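Tonb-dependent siderophore receptor (Acinetobacter baumannii, PDB 5FR8) probably takes part in the first step of iron uptake across the outer membrane by binding ferric siderophores, possibly ferric enterobactin. Local coordinates at residues A[268-273]-A[331-336]. Residues are numbered along the deposited sequence; the frame is centred on the assembly and turned at random.
Sequences DSQLNA and SVEGKI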
loop_
_atom_site.group_PDB
_atom_site.type_symbol
_atom_site.label_atom_id
_atom_site.label_comp_id
_atom_site.label_asym_id
_atom_site.label_seq_id
_atom_site.Cartn_x
_atom_site.Cartn_y
_atom_site.Cartn_z
ATOM N N ASP A 268 5.204 -19.580 -4.437
ATOM C CA ASP A 268 4.090 -19.198 -3.551
ATOM C C ASP A 268 2.715 -19.725 -3.983
ATOM O O ASP A 268 2.455 -19.931 -5.174
ATOM C CB ASP A 268 3.986 -17.685 -3.373
ATOM C CG ASP A 268 3.447 -17.306 -2.004
ATOM O OD1 ASP A 268 2.200 -17.313 -1.791
ATOM O OD2 ASP A 268 4.296 -17.018 -1.122
ATOM N N SER A 269 1.852 -19.937 -2.991
ATOM C CA SER A 269 0.492 -20.402 -3.194
ATOM C C SER A 269 -0.275 -20.205 -1.902
ATOM O O SER A 269 0.281 -20.318 -0.818
ATOM C CB SER A 269 0.482 -21.887 -3.569
ATOM O OG SER A 269 1.002 -22.714 -2.525
ATOM N N GLN A 270 -1.561 -19.918 -2.011
ATOM C CA GLN A 270 -2.344 -19.441 -0.864
ATOM C C GLN A 270 -2.320 -20.432 0.267
ATOM O O GLN A 270 -2.261 -20.019 1.422
ATOM C CB GLN A 270 -3.795 -19.143 -1.273
ATOM C CG GLN A 270 -4.636 -18.339 -0.286
ATOM C CD GLN A 270 -6.024 -18.019 -0.831
ATOM O OE1 GLN A 270 -7.037 -18.336 -0.210
ATOM N NE2 GLN A 270 -6.075 -17.432 -2.022
ATOM N N LEU A 271 -2.345 -21.732 -0.030
ATOM C CA LEU A 271 -2.335 -22.727 1.056
ATOM C C LEU A 271 -0.951 -23.333 1.291
ATOM O O LEU A 271 -0.814 -24.312 2.013
ATOM C CB LEU A 271 -3.372 -23.804 0.790
ATOM C CG LEU A 271 -4.784 -23.315 0.468
ATOM C CD1 LEU A 271 -5.665 -24.436 -0.063
ATOM C CD2 LEU A 271 -5.418 -22.678 1.689
ATOM N N ASN A 272 0.079 -22.760 0.670
ATOM C CA ASN A 272 1.466 -23.196 0.895
ATOM C C ASN A 272 1.753 -24.646 0.528
ATOM O O ASN A 272 2.467 -25.338 1.260
ATOM C CB ASN A 272 1.883 -22.969 2.353
ATOM C CG ASN A 272 2.043 -21.504 2.685
ATOM O OD1 ASN A 272 2.520 -20.707 1.875
ATOM N ND2 ASN A 272 1.630 -21.140 3.874
ATOM N N ALA A 273 1.221 -25.099 -0.602
ATOM C CA ALA A 273 1.483 -26.450 -1.070
ATOM C C ALA A 273 2.985 -26.682 -1.165
ATOM O O ALA A 273 3.770 -25.730 -1.191
ATOM C CB ALA A 273 0.832 -26.680 -2.432
ATOM N N SER A 331 -8.993 -27.282 -1.685
ATOM C CA SER A 331 -7.564 -27.476 -1.417
ATOM C C SER A 331 -6.668 -26.942 -2.548
ATOM O O SER A 331 -5.458 -26.751 -2.365
ATOM C CB SER A 331 -7.278 -28.962 -1.193
ATOM O OG SER A 331 -7.627 -29.688 -2.353
ATOM N N VAL A 332 -7.263 -26.697 -3.711
ATOM C CA VAL A 332 -6.533 -26.116 -4.829
ATOM C C VAL A 332 -6.680 -24.589 -4.851
ATOM O O VAL A 332 -6.086 -23.909 -5.682
ATOM C CB VAL A 332 -6.987 -26.745 -6.176
ATOM C CG1 VAL A 332 -8.295 -26.123 -6.666
ATOM C CG2 VAL A 332 -5.883 -26.649 -7.239
ATOM N N GLU A 333 -7.446 -24.039 -3.918
ATOM C CA GLU A 333 -7.661 -22.585 -3.903
ATOM C C GLU A 333 -6.342 -21.849 -3.878
ATOM O O GLU A 333 -5.464 -22.134 -3.058
ATOM C CB GLU A 333 -8.499 -22.155 -2.692
ATOM C CG GLU A 333 -8.754 -20.647 -2.601
ATOM C CD GLU A 333 -9.436 -20.264 -1.288
ATOM O OE1 GLU A 333 -9.448 -21.077 -0.357
ATOM O OE2 GLU A 333 -9.982 -19.171 -1.168
ATOM N N GLY A 334 -6.198 -20.903 -4.781
ATOM C CA GLY A 334 -5.064 -19.975 -4.715
ATOM C C GLY A 334 -3.795 -20.575 -5.267
ATOM O O GLY A 334 -2.712 -20.116 -4.952
ATOM N N LYS A 335 -3.937 -21.612 -6.094
ATOM C CA LYS A 335 -2.785 -22.355 -6.617
ATOM C C LYS A 335 -2.899 -22.394 -8.149
ATOM O O LYS A 335 -4.001 -22.368 -8.696
ATOM C CB LYS A 335 -2.791 -23.753 -6.019
ATOM C CG LYS A 335 -1.561 -24.595 -6.288
ATOM C CD LYS A 335 -1.800 -26.018 -5.844
ATOM C CE LYS A 335 -1.497 -26.992 -6.947
ATOM N NZ LYS A 335 -1.768 -28.395 -6.522
ATOM N N ILE A 336 -1.775 -22.454 -8.846
ATOM C CA ILE A 336 -1.800 -22.383 -10.299
ATOM C C ILE A 336 -2.246 -23.718 -10.954
ATOM O O ILE A 336 -1.674 -24.770 -10.668
ATOM C CB ILE A 336 -0.426 -21.915 -10.822
ATOM C CG1 ILE A 336 -0.186 -20.446 -10.417
ATOM C CG2 ILE A 336 -0.347 -22.071 -12.326
ATOM C CD1 ILE A 336 1.222 -19.941 -10.700
#
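Two beta turns, one from each of two loops joining strands of the TonB-dependent receptor barrel, meet where the type I turn Ser269 to Asn272 packs against the type II turn Val332 to Lys335. Their backbones are joined by one hydrogen bond, from Gln270 N to Gly334 O (3.2 Å). It is nearly straight at the hydrogen (171°), yet the donor sits well above the carbonyl plane. Gly334, at the third position of its turn with positive phi, has no side chain, which leaves room for Gln270 CB 3.8 Å from Gly334 CA. The Gln270 and Glu333 side chains, both with CG anti to the backbone N, run out extended, their amide and carboxylate planes 59° apart. Leu271 lies against the backbone of 331-333, with CD1 near Ser331 O and CG 3.8 Å from Glu333 O. Asn272 N bonds to Ser269 O to close the first turn, and just after it Ala273 N gives a weak bond to Ser269 OG. The aliphatic part of Lys335 passes Ser269 CB and Ala273 CB before its NZ forms a salt bridge with Asp278. The loop after strand 250-264 is thus tied to the one between strands 308-323 and 343-361, with helix 281-284 touching Lys335 and Ile336 through Leu281.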